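Local atomic coordinates of protein argonaute (Marinitoga piezophila, PDB entry 5I4A), a protein that acts as a metal-dependent endonuclease, using short RNA guides with a 5'-hydroxyl end to find and cut complementary DNA or RNA. Residues Glu76-Lys79 with Glu80-Lys84; Lys89-Tyr92 with Lys93-Lys97; Leu605-Val608 with Ala609-Thr612; Lys618-Tyr621 with Pro622-Ile625. One frame throughout, in Å; residues are numbered along the deposited sequence.

Contact 1 (Glu76-Lys79 with Glu80-Lys84); sequences EIIK and EEEDK
Lys79 and Glu82 close a tight strand-to-helix turn in the N-terminal domain: edge strand 74-79 ends, residues 80-82 coil once with helical torsions, and Asp83 stands as N-cap of helix 84-101. The firm hydrogen bond across the turn runs from Lys79 N to Glu82 OE2, 2.9 Å long and nearly straight at 168°. It reaches the carboxylate oxygen on its anti side, 23° out of the plane. Glu82 gets there with CG beside its own backbone N (chi1 -29°, well short of a staggered value) and the rest of the chain extended. Backbone bonds are weaker: Lys79 O accepts from Glu82 N at 2.9 Å and from Asp83 N at 3.3 Å, both weak because the angles are badly bent. Charge pairing lies to one side, where Lys84 NZ meets Glu80 OE2 nearly along its C-O axis at 3.2 Å; the same oxygen also bonds Tyr144 OH. Asp83 uses OD1 to cap Leu86 N. Beyond the bonds, contacts are few. The methylenes of Lys79 pass across the Glu82 carboxylate, CG 3.3 Å from OE2, and one residue earlier an apolar touch sets Ile78 CG2 4.0 Å from Asp83 CB.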
loop_
_atom_site.group_PDB
_atom_site.type_symbol
_atom_site.label_atom_id
_atom_site.label_comp_id
_atom_site.label_asym_id
_atom_site.label_seq_id
_atom_site.Cartn_x
_atom_site.Cartn_y
_atom_site.Cartn_z
ATOM N N GLU A 76 -3.220 -0.759 40.679
ATOM C CA GLU A 76 -4.068 -1.684 39.946
ATOM C C GLU A 76 -3.208 -2.553 39.041
ATOM O O GLU A 76 -2.203 -2.100 38.486
ATOM C CB GLU A 76 -5.129 -0.937 39.130
ATOM C CG GLU A 76 -6.135 -0.189 39.992
ATOM C CD GLU A 76 -6.823 0.935 39.252
ATOM O OE1 GLU A 76 -6.182 1.550 38.375
ATOM O OE2 GLU A 76 -8.006 1.204 39.547
ATOM N N ILE A 77 -3.615 -3.811 38.904
ATOM C CA ILE A 77 -2.924 -4.787 38.073
ATOM C C ILE A 77 -3.931 -5.344 37.080
ATOM O O ILE A 77 -4.948 -5.923 37.481
ATOM C CB ILE A 77 -2.294 -5.907 38.916
ATOM C CG1 ILE A 77 -1.071 -5.369 39.663
ATOM C CG2 ILE A 77 -1.924 -7.092 38.036
ATOM C CD1 ILE A 77 -0.931 -5.886 41.075
ATOM N N ILE A 78 -3.659 -5.155 35.793
ATOM C CA ILE A 78 -4.533 -5.617 34.721
ATOM C C ILE A 78 -3.792 -6.699 33.954
ATOM O O ILE A 78 -2.735 -6.438 33.366
ATOM C CB ILE A 78 -4.948 -4.469 33.788
ATOM C CG1 ILE A 78 -5.266 -3.207 34.594
ATOM C CG2 ILE A 78 -6.140 -4.877 32.935
ATOM C CD1 ILE A 78 -6.443 -3.356 35.538
ATOM N N LYS A 79 -4.336 -7.910 33.964
ATOM C CA LYS A 79 -3.734 -8.999 33.210
ATOM C C LYS A 79 -3.965 -8.802 31.718
ATOM O O LYS A 79 -4.988 -8.255 31.293
ATOM C CB LYS A 79 -4.320 -10.337 33.648
ATOM C CG LYS A 79 -4.157 -10.618 35.120
ATOM C CD LYS A 79 -5.067 -11.744 35.540
ATOM C CE LYS A 79 -4.715 -12.245 36.920
ATOM N NZ LYS A 79 -5.277 -13.601 37.099
ATOM N N GLU A 80 -2.998 -9.255 30.918
ATOM C CA GLU A 80 -3.165 -9.228 29.469
ATOM C C GLU A 80 -4.428 -9.964 29.046
ATOM O O GLU A 80 -5.058 -9.592 28.050
ATOM C CB GLU A 80 -1.932 -9.832 28.794
ATOM C CG GLU A 80 -1.902 -9.697 27.278
ATOM C CD GLU A 80 -2.612 -10.838 26.574
ATOM O OE1 GLU A 80 -2.870 -11.871 27.226
ATOM O OE2 GLU A 80 -2.914 -10.701 25.370
ATOM N N GLU A 81 -4.814 -11.002 29.794
ATOM C CA GLU A 81 -6.077 -11.689 29.542
ATOM C C GLU A 81 -7.249 -10.714 29.543
ATOM O O GLU A 81 -8.076 -10.713 28.626
ATOM C CB GLU A 81 -6.311 -12.767 30.600
ATOM C CG GLU A 81 -5.566 -14.067 30.387
ATOM C CD GLU A 81 -5.962 -15.115 31.413
ATOM O OE1 GLU A 81 -5.541 -14.996 32.583
ATOM O OE2 GLU A 81 -6.709 -16.049 31.052
ATOM N N GLU A 82 -7.337 -9.879 30.581
ATOM C CA GLU A 82 -8.499 -9.021 30.759
ATOM C C GLU A 82 -8.522 -7.856 29.773
ATOM O O GLU A 82 -9.578 -7.235 29.596
ATOM C CB GLU A 82 -8.534 -8.484 32.187
ATOM C CG GLU A 82 -7.877 -9.409 33.203
ATOM C CD GLU A 82 -7.911 -8.851 34.616
ATOM O OE1 GLU A 82 -9.022 -8.640 35.148
ATOM O OE2 GLU A 82 -6.827 -8.618 35.192
ATOM N N ASP A 83 -7.392 -7.547 29.131
ATOM C CA ASP A 83 -7.320 -6.372 28.269
ATOM C C ASP A 83 -6.046 -6.508 27.423
ATOM O O ASP A 83 -4.968 -6.072 27.831
ATOM C CB ASP A 83 -7.320 -5.088 29.076
ATOM C CG ASP A 83 -7.557 -3.853 28.222
ATOM O OD1 ASP A 83 -7.319 -3.908 27.002
ATOM O OD2 ASP A 83 -7.970 -2.818 28.784
ATOM N N LYS A 84 -6.198 -7.099 26.233
ATOM C CA LYS A 84 -5.054 -7.283 25.342
ATOM C C LYS A 84 -4.548 -5.951 24.804
ATOM O O LYS A 84 -3.336 -5.733 24.719
ATOM C CB LYS A 84 -5.441 -8.214 24.197
ATOM C CG LYS A 84 -5.621 -9.665 24.602
ATOM C CD LYS A 84 -6.228 -10.475 23.469
ATOM C CE LYS A 84 -5.562 -11.833 23.333
ATOM N NZ LYS A 84 -4.239 -11.730 22.655
#

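Contact 2 (Lys89-Tyr92 with Lys93-Lys97); sequences KTLY and KYIKK. With nucleotides of chain B.
Tyr92 OH has two polar partners: it donates a hydrogen bond of 3.2 Å to OP2 of A11 of chain B, the guide RNA, and it is bonded to the backbone N of Ile137 on strand 127-140. The ring that carries the hydroxyl also meets the base. One face lies against the imidazole side of the adenine, with A11 N7 3.4 Å above the plane and over the ring centre, and with C8 just 3.3 Å from Tyr92 CD2. A leucine in place of Tyr92 would probably leave the A11 phosphate and Ile137 N without their shared partner and strip the adenine of its flat cover. Two lysines meet the N3/C2 side of the adenine. Lys93 brings CG to within 3.7 Å of A11 C2, then bends at chi3 (61°), and its NZ goes to Lys43 O; Lys89, its CG 4.0 Å from A11 N3, runs extended beside it in the same direction. Their NZ atoms remain 5.4 Å apart, like charges held beside an RNA strand. On another side of the helix Leu91 and Ile95 cross, Leu91 CG 4.0 Å from Ile95 CD1, and both lean on Ile137. Backbone bonds to the carbonyls four residues earlier, such as Lys93 N to Lys89 O at 3.0 Å, put Lys93 one turn after Lys89 and Ile95 one turn after Leu91. This is a regular alpha-helix of the N-terminal domain, apolar where it packs on strand 127-140, aromatic and basic where it receives the guide.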
loop_
_atom_site.group_PDB
_atom_site.type_symbol
_atom_site.label_atom_id
_atom_site.label_comp_id
_atom_site.label_asym_id
_atom_site.label_seq_id
_atom_site.Cartn_x
_atom_site.Cartn_y
_atom_site.Cartn_z
ATOM N N LYS A 89 -0.666 -1.489 24.006
ATOM C CA LYS A 89 -0.458 -0.047 24.082
ATOM C C LYS A 89 0.647 0.291 25.076
ATOM O O LYS A 89 1.541 1.094 24.784
ATOM C CB LYS A 89 -1.763 0.643 24.472
ATOM C CG LYS A 89 -1.609 2.092 24.895
ATOM C CD LYS A 89 -2.912 2.629 25.462
ATOM C CE LYS A 89 -2.771 4.072 25.915
ATOM N NZ LYS A 89 -4.055 4.601 26.450
ATOM N N THR A 90 0.606 -0.335 26.254
ATOM C CA THR A 90 1.613 -0.074 27.278
ATOM C C THR A 90 2.999 -0.501 26.813
ATOM O O THR A 90 3.984 0.213 27.032
ATOM C CB THR A 90 1.238 -0.799 28.567
ATOM O OG1 THR A 90 -0.103 -0.452 28.938
ATOM C CG2 THR A 90 2.189 -0.418 29.691
ATOM N N LEU A 91 3.095 -1.667 26.172
ATOM C CA LEU A 91 4.389 -2.151 25.701
ATOM C C LEU A 91 4.953 -1.244 24.612
ATOM O O LEU A 91 6.161 -0.979 24.578
ATOM C CB LEU A 91 4.247 -3.585 25.197
ATOM C CG LEU A 91 5.511 -4.396 24.922
ATOM C CD1 LEU A 91 6.413 -4.422 26.140
ATOM C CD2 LEU A 91 5.128 -5.805 24.514
ATOM N N TYR A 92 4.091 -0.756 23.715
ATOM C CA TYR A 92 4.529 0.186 22.687
ATOM C C TYR A 92 5.103 1.452 23.309
ATOM O O TYR A 92 6.172 1.929 22.908
ATOM C CB TYR A 92 3.362 0.526 21.760
ATOM C CG TYR A 92 3.319 -0.288 20.487
ATOM C CD1 TYR A 92 4.417 -0.349 19.638
ATOM C CD2 TYR A 92 2.179 -0.998 20.136
ATOM C CE1 TYR A 92 4.378 -1.093 18.473
ATOM C CE2 TYR A 92 2.131 -1.743 18.975
ATOM C CZ TYR A 92 3.231 -1.786 18.145
ATOM O OH TYR A 92 3.182 -2.531 16.989
ATOM N N LYS A 93 4.399 2.018 24.291
ATOM C CA LYS A 93 4.895 3.217 24.957
ATOM C C LYS A 93 6.182 2.936 25.716
ATOM O O LYS A 93 7.062 3.802 25.791
ATOM C CB LYS A 93 3.828 3.773 25.900
ATOM C CG LYS A 93 2.552 4.218 25.199
ATOM C CD LYS A 93 1.467 4.579 26.200
ATOM C CE LYS A 93 1.899 5.723 27.100
ATOM N NZ LYS A 93 0.852 6.044 28.109
ATOM N N TYR A 94 6.315 1.733 26.274
ATOM C CA TYR A 94 7.526 1.399 27.014
ATOM C C TYR A 94 8.723 1.268 26.081
ATOM O O TYR A 94 9.837 1.676 26.432
ATOM C CB TYR A 94 7.323 0.113 27.809
ATOM C CG TYR A 94 8.535 -0.256 28.622
ATOM C CD1 TYR A 94 9.032 0.614 29.580
ATOM C CD2 TYR A 94 9.189 -1.464 28.428
ATOM C CE1 TYR A 94 10.144 0.293 30.325
ATOM C CE2 TYR A 94 10.304 -1.795 29.172
ATOM C CZ TYR A 94 10.776 -0.911 30.119
ATOM O OH TYR A 94 11.884 -1.227 30.867
ATOM N N ILE A 95 8.514 0.698 24.893
ATOM C CA ILE A 95 9.594 0.599 23.914
ATOM C C ILE A 95 10.018 1.985 23.456
ATOM O O ILE A 95 11.214 2.280 23.336
ATOM C CB ILE A 95 9.154 -0.283 22.730
ATOM C CG1 ILE A 95 9.105 -1.749 23.162
ATOM C CG2 ILE A 95 10.078 -0.090 21.529
ATOM C CD1 ILE A 95 8.080 -2.560 22.414
ATOM N N LYS A 96 9.043 2.858 23.198
ATOM C CA LYS A 96 9.345 4.228 22.800
ATOM C C LYS A 96 10.197 4.932 23.847
ATOM O O LYS A 96 11.183 5.603 23.514
ATOM C CB LYS A 96 8.042 4.990 22.561
ATOM C CG LYS A 96 8.218 6.441 22.159
ATOM C CD LYS A 96 6.864 7.105 21.979
ATOM C CE LYS A 96 7.002 8.507 21.427
ATOM N NZ LYS A 96 5.671 9.102 21.141
ATOM N N LYS A 97 9.833 4.789 25.124
ATOM C CA LYS A 97 10.594 5.433 26.190
ATOM C C LYS A 97 12.045 4.974 26.186
ATOM O O LYS A 97 12.966 5.791 26.301
ATOM C CB LYS A 97 9.957 5.146 27.551
ATOM C CG LYS A 97 10.905 5.414 28.709
ATOM C CD LYS A 97 10.288 5.084 30.054
ATOM C CE LYS A 97 11.309 5.274 31.169
ATOM N NZ LYS A 97 11.962 6.615 31.092
ATOM P P A B 11 -0.154 -1.371 15.694
ATOM O OP1 A B 11 1.010 -0.500 15.396
ATOM O OP2 A B 11 0.058 -2.708 16.305
ATOM O "O5'" A B 11 -1.133 -0.537 16.629
ATOM C "C5'" A B 11 -2.200 -1.164 17.323
ATOM C "C4'" A B 11 -2.688 -0.289 18.443
ATOM O "O4'" A B 11 -1.663 -0.222 19.469
ATOM C "C3'" A B 11 -2.935 1.160 18.047
ATOM O "O3'" A B 11 -4.223 1.399 17.490
ATOM C "C2'" A B 11 -2.657 1.926 19.336
ATOM O "O2'" A B 11 -3.768 1.883 20.220
ATOM C "C1'" A B 11 -1.526 1.101 19.938
ATOM N N9 A B 11 -0.205 1.601 19.516
ATOM C C8 A B 11 0.517 1.310 18.380
ATOM N N7 A B 11 1.671 1.933 18.317
ATOM C C5 A B 11 1.699 2.681 19.491
ATOM C C6 A B 11 2.641 3.566 20.044
ATOM N N6 A B 11 3.808 3.871 19.460
ATOM N N1 A B 11 2.341 4.132 21.230
ATOM C C2 A B 11 1.181 3.838 21.832
ATOM N N3 A B 11 0.217 3.027 21.414
ATOM C C4 A B 11 0.549 2.482 20.231
#

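Contact 3 (Leu605-Val608 with Ala609-Thr612); sequences LTRV and AHST. With nucleotides of chain B.
Arg607 and His610 cross obliquely, guanidinium and imidazole planes 67° apart, and what touches is the shaft of the arginine: its CD comes 4.1 Å from His610 NE2. The arginine folds at chi2 (-72°) to bring that methylene past the ring, while its charged end continues onward; NH1 and His610 NE2 both bond Tyr271 OH, which joins the two side chains through a third. The other nitrogen of the imidazole turns toward the chain ahead. ND1 gives a weak hydrogen bond of 3.2 Å to Thr612 O, and it also bonds Thr615 O. Over one face of the same ring sits a water, 3.5 Å above the plane and centred on it. That water donates to Thr606 O and to Ala609 O, 2.8 Å each, so one molecule bridges two carbonyl oxygens of buried residues. All this happens in the loop between helices 595-605 and 621-631 of the PIWI domain, which has the RNase H fold, and the segment runs on from there to the guide RNA. Thr612 and Ser611 meet the sugar of U3 of chain B. Thr612 OG1, which also bonds Tyr614 N, pairs with the ribose O2' at 3.0 Å, a hydroxyl that DNA would lack, and either oxygen could give the proton. The threonine methyl CG2 lies against the ribose ring of U3, 3.4 Å from its O4'. With chi1 at 158° Ser611 swings OG away from its own N, and OG stands 3.2 Å from U3 O3'.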
loop_
_atom_site.group_PDB
_atom_site.type_symbol
_atom_site.label_atom_id
_atom_site.label_comp_id
_atom_site.label_asym_id
_atom_site.label_seq_id
_atom_site.Cartn_x
_atom_site.Cartn_y
_atom_site.Cartn_z
ATOM N N LEU A 605 -4.755 -14.886 -6.048
ATOM C CA LEU A 605 -5.496 -13.688 -6.428
ATOM C C LEU A 605 -4.574 -12.545 -6.835
ATOM O O LEU A 605 -4.994 -11.648 -7.576
ATOM C CB LEU A 605 -6.404 -13.240 -5.284
ATOM C CG LEU A 605 -7.701 -14.035 -5.116
ATOM C CD1 LEU A 605 -8.488 -13.510 -3.929
ATOM C CD2 LEU A 605 -8.524 -13.963 -6.393
ATOM N N THR A 606 -3.327 -12.543 -6.358
ATOM C CA THR A 606 -2.380 -11.520 -6.790
ATOM C C THR A 606 -1.948 -11.696 -8.242
ATOM O O THR A 606 -1.273 -10.813 -8.782
ATOM C CB THR A 606 -1.139 -11.519 -5.889
ATOM O OG1 THR A 606 -0.279 -12.607 -6.250
ATOM C CG2 THR A 606 -1.538 -11.659 -4.422
ATOM N N ARG A 607 -2.321 -12.805 -8.883
ATOM C CA ARG A 607 -1.908 -13.088 -10.248
ATOM C C ARG A 607 -3.063 -13.347 -11.204
ATOM O O ARG A 607 -2.811 -13.624 -12.381
ATOM C CB ARG A 607 -0.970 -14.305 -10.284
ATOM C CG ARG A 607 0.278 -14.171 -9.431
ATOM C CD ARG A 607 1.277 -13.189 -10.033
ATOM N NE ARG A 607 2.583 -13.323 -9.399
ATOM C CZ ARG A 607 3.514 -14.187 -9.790
ATOM N NH1 ARG A 607 3.284 -14.988 -10.823
ATOM N NH2 ARG A 607 4.675 -14.251 -9.148
ATOM N N VAL A 608 -4.317 -13.280 -10.744
ATOM C CA VAL A 608 -5.446 -13.536 -11.635
ATOM C C VAL A 608 -5.610 -12.453 -12.688
ATOM O O VAL A 608 -6.429 -12.605 -13.600
ATOM C CB VAL A 608 -6.762 -13.687 -10.846
ATOM C CG1 VAL A 608 -6.679 -14.872 -9.906
ATOM C CG2 VAL A 608 -7.077 -12.411 -10.087
ATOM N N ALA A 609 -4.853 -11.365 -12.582
ATOM C CA ALA A 609 -4.804 -10.350 -13.620
ATOM C C ALA A 609 -3.423 -9.714 -13.602
ATOM O O ALA A 609 -2.713 -9.751 -12.594
ATOM C CB ALA A 609 -5.890 -9.285 -13.432
ATOM N N HIS A 610 -3.048 -9.142 -14.741
ATOM C CA HIS A 610 -1.819 -8.379 -14.886
ATOM C C HIS A 610 -2.141 -7.048 -15.549
ATOM O O HIS A 610 -2.967 -6.989 -16.463
ATOM C CB HIS A 610 -0.770 -9.131 -15.731
ATOM C CG HIS A 610 0.037 -10.129 -14.957
ATOM N ND1 HIS A 610 1.336 -9.892 -14.564
ATOM C CD2 HIS A 610 -0.271 -11.370 -14.511
ATOM C CE1 HIS A 610 1.795 -10.942 -13.906
ATOM N NE2 HIS A 610 0.839 -11.852 -13.857
ATOM N N SER A 611 -1.495 -5.982 -15.076
ATOM C CA SER A 611 -1.538 -4.719 -15.806
ATOM C C SER A 611 -0.724 -4.822 -17.090
ATOM O O SER A 611 -1.181 -4.421 -18.167
ATOM C CB SER A 611 -1.021 -3.585 -14.922
ATOM O OG SER A 611 -0.591 -2.492 -15.712
ATOM N N THR A 612 0.456 -5.414 -16.990
ATOM C CA THR A 612 1.286 -5.773 -18.122
ATOM C C THR A 612 1.907 -7.127 -17.769
ATOM O O THR A 612 1.949 -7.473 -16.638
ATOM C CB THR A 612 2.397 -4.808 -18.523
ATOM O OG1 THR A 612 3.486 -4.943 -17.630
ATOM C CG2 THR A 612 1.913 -3.374 -18.573
ATOM P P U B 3 -0.423 1.885 -17.846
ATOM O OP1 U B 3 -1.835 1.732 -17.414
ATOM O OP2 U B 3 0.350 3.066 -17.397
ATOM O "O5'" U B 3 0.363 0.584 -17.387
ATOM C "C5'" U B 3 1.156 0.596 -16.216
ATOM C "C4'" U B 3 2.027 -0.628 -16.132
ATOM O "O4'" U B 3 3.127 -0.521 -17.075
ATOM C "C3'" U B 3 2.701 -0.844 -14.789
ATOM O "O3'" U B 3 1.853 -1.505 -13.869
ATOM C "C2'" U B 3 3.936 -1.653 -15.152
ATOM O "O2'" U B 3 3.603 -3.018 -15.330
ATOM C "C1'" U B 3 4.304 -1.054 -16.510
ATOM N N1 U B 3 5.286 0.044 -16.373
ATOM C C2 U B 3 6.578 -0.268 -15.986
ATOM O O2 U B 3 6.963 -1.402 -15.757
ATOM N N3 U B 3 7.418 0.812 -15.875
ATOM C C4 U B 3 7.110 2.133 -16.107
ATOM O O4 U B 3 7.983 2.991 -15.967
ATOM C C5 U B 3 5.757 2.373 -16.502
ATOM C C6 U B 3 4.914 1.343 -16.616
HETATM O O HOH W 1 -0.293 -9.784 -11.202
#

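Contact 4 (Lys618-Tyr621 with Pro622-Ile625); sequences KLPY and PLHI. With nucleotides of chain B.
Pro620 O and Tyr621 O open the first turn of a helix, receiving His624 N at 2.8 Å and Ile625 N at 2.9 Å respectively. Pro620 is the N-cap of helix 621-631 in the RNase H-like PIWI domain, and the two prolines sit at the start of the helix, where a missing N-H breaks no helical bond. The main side-chain contact is a CH-pi interaction: Ile625 CD1 lies over the face of the Tyr621 ring, 3.6 Å from the centroid and only 8° off the normal. Tyr621 brings its ring there with CG anti to the backbone N (chi1 -166°), and Ile625 sends CG1 back past Tyr621 O. Strands 458-466 and 472-482 pack on both residues, and the ring of Tyr617 also meets that of Tyr621. An alanine in place of Tyr621 is likely to leave Ile625 CD1 without its aromatic face and open a gap between this helix and those strands. Pro620 and Leu623 run alongside each other, with Pro620 CG 3.9 Å from Leu623 CB, and both touch Leu517. Lys618 extends toward the phosphate of C5 of chain B, though the modelled approach is too close to be trusted. Nearer the helix, one water joins Lys618 N to the imidazole of His624, 3.0 Å from ND1.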
loop_
_atom_site.group_PDB
_atom_site.type_symbol
_atom_site.label_atom_id
_atom_site.label_comp_id
_atom_site.label_asym_id
_atom_site.label_seq_id
_atom_site.Cartn_x
_atom_site.Cartn_y
_atom_site.Cartn_z
ATOM N N LYS A 618 0.957 -6.955 -6.190
ATOM C CA LYS A 618 1.431 -7.346 -4.868
ATOM C C LYS A 618 0.309 -7.776 -3.936
ATOM O O LYS A 618 0.516 -8.662 -3.100
ATOM C CB LYS A 618 2.209 -6.192 -4.226
ATOM C CG LYS A 618 3.534 -5.906 -4.908
ATOM C CD LYS A 618 3.941 -4.452 -4.768
ATOM C CE LYS A 618 5.216 -4.180 -5.550
ATOM N NZ LYS A 618 5.370 -2.741 -5.904
ATOM N N LEU A 619 -0.866 -7.187 -4.073
ATOM C CA LEU A 619 -2.032 -7.495 -3.268
ATOM C C LEU A 619 -3.022 -8.330 -4.070
ATOM O O LEU A 619 -2.993 -8.327 -5.305
ATOM C CB LEU A 619 -2.711 -6.202 -2.799
ATOM C CG LEU A 619 -1.827 -5.309 -1.925
ATOM C CD1 LEU A 619 -2.473 -3.953 -1.686
ATOM C CD2 LEU A 619 -1.527 -6.005 -0.609
ATOM N N PRO A 620 -3.910 -9.071 -3.401
ATOM C CA PRO A 620 -4.960 -9.785 -4.133
ATOM C C PRO A 620 -5.767 -8.808 -4.970
ATOM O O PRO A 620 -6.047 -7.687 -4.542
ATOM C CB PRO A 620 -5.806 -10.423 -3.023
ATOM C CG PRO A 620 -5.454 -9.670 -1.779
ATOM C CD PRO A 620 -4.023 -9.273 -1.946
ATOM N N TYR A 621 -6.112 -9.240 -6.181
ATOM C CA TYR A 621 -6.727 -8.346 -7.161
ATOM C C TYR A 621 -7.941 -7.588 -6.629
ATOM O O TYR A 621 -8.009 -6.367 -6.851
ATOM C CB TYR A 621 -7.074 -9.154 -8.421
ATOM C CG TYR A 621 -7.397 -8.322 -9.644
ATOM C CD1 TYR A 621 -6.642 -7.201 -9.973
ATOM C CD2 TYR A 621 -8.445 -8.673 -10.483
ATOM C CE1 TYR A 621 -6.937 -6.446 -11.095
ATOM C CE2 TYR A 621 -8.745 -7.931 -11.604
ATOM C CZ TYR A 621 -7.989 -6.819 -11.909
ATOM O OH TYR A 621 -8.295 -6.083 -13.029
ATOM N N PRO A 622 -8.900 -8.205 -5.922
ATOM C CA PRO A 622 -10.000 -7.396 -5.364
ATOM C C PRO A 622 -9.527 -6.287 -4.437
ATOM O O PRO A 622 -10.078 -5.180 -4.475
ATOM C CB PRO A 622 -10.860 -8.435 -4.628
ATOM C CG PRO A 622 -9.979 -9.622 -4.441
ATOM C CD PRO A 622 -9.089 -9.639 -5.639
ATOM N N LEU A 623 -8.516 -6.551 -3.605
ATOM C CA LEU A 623 -7.975 -5.502 -2.745
ATOM C C LEU A 623 -7.202 -4.471 -3.551
ATOM O O LEU A 623 -7.263 -3.271 -3.256
ATOM C CB LEU A 623 -7.075 -6.109 -1.670
ATOM C CG LEU A 623 -7.729 -6.546 -0.364
ATOM C CD1 LEU A 623 -6.650 -6.802 0.664
ATOM C CD2 LEU A 623 -8.701 -5.489 0.128
ATOM N N HIS A 624 -6.447 -4.923 -4.555
ATOM C CA HIS A 624 -5.757 -3.991 -5.442
ATOM C C HIS A 624 -6.738 -3.021 -6.084
ATOM O O HIS A 624 -6.481 -1.812 -6.152
ATOM C CB HIS A 624 -4.990 -4.763 -6.512
ATOM C CG HIS A 624 -4.330 -3.888 -7.530
ATOM N ND1 HIS A 624 -3.068 -3.364 -7.355
ATOM C CD2 HIS A 624 -4.765 -3.433 -8.729
ATOM C CE1 HIS A 624 -2.749 -2.629 -8.405
ATOM N NE2 HIS A 624 -3.762 -2.654 -9.254
ATOM N N ILE A 625 -7.877 -3.531 -6.550
ATOM C CA ILE A 625 -8.893 -2.672 -7.150
ATOM C C ILE A 625 -9.461 -1.712 -6.113
ATOM O O ILE A 625 -9.578 -0.505 -6.357
ATOM C CB ILE A 625 -10.002 -3.528 -7.788
ATOM C CG1 ILE A 625 -9.424 -4.448 -8.866
ATOM C CG2 ILE A 625 -11.084 -2.639 -8.361
ATOM C CD1 ILE A 625 -10.281 -5.667 -9.146
ATOM P P C B 5 4.581 0.255 -7.607
ATOM O OP1 C B 5 4.546 -0.596 -6.391
ATOM O OP2 C B 5 3.323 0.875 -8.095
ATOM O "O5'" C B 5 5.643 1.421 -7.367
ATOM C "C5'" C B 5 6.997 1.130 -7.040
ATOM C "C4'" C B 5 7.891 2.320 -7.295
ATOM O "O4'" C B 5 7.714 2.780 -8.654
ATOM C "C3'" C B 5 7.617 3.542 -6.432
ATOM O "O3'" C B 5 8.321 3.469 -5.205
ATOM C "C2'" C B 5 8.072 4.714 -7.303
ATOM O "O2'" C B 5 9.455 4.975 -7.117
ATOM C "C1'" C B 5 7.860 4.177 -8.723
ATOM N N1 C B 5 6.682 4.748 -9.420
ATOM C C2 C B 5 6.773 6.021 -9.994
ATOM O O2 C B 5 7.830 6.661 -9.878
ATOM N N3 C B 5 5.705 6.532 -10.652
ATOM C C4 C B 5 4.582 5.820 -10.761
ATOM N N4 C B 5 3.556 6.368 -11.420
ATOM C C5 C B 5 4.464 4.517 -10.199
ATOM C C6 C B 5 5.528 4.023 -9.551
HETATM O O HOH W 2 -0.852 -4.556 -5.686
#

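The four contacts fall into two pairs. Contacts 1 and 2 follow one another in the N-terminal domain, centres 16 Å apart, the first leading into the helix that carries the second. Contacts 3 and 4 belong to the PIWI domain, centres 9 Å apart, and they touch: Leu605 O lies 3.0 Å from Tyr621 N, a probable hydrogen bond, and Ala609 CB packs 3.6 Å from Tyr621 CZ. Between the pairs, contacts 2 and 3 stand 40 Å apart on opposite sides of the chain's centre, yet both meet the guide RNA. Contact 4 adjoins the probable catalytic site, with the Leu619 side chain about 3 Å from that of Asn627 and Leu623's about 4 Å from Asp519's; Thr606 in contact 3 is about 11 Å from Asn627, side chain to side chain.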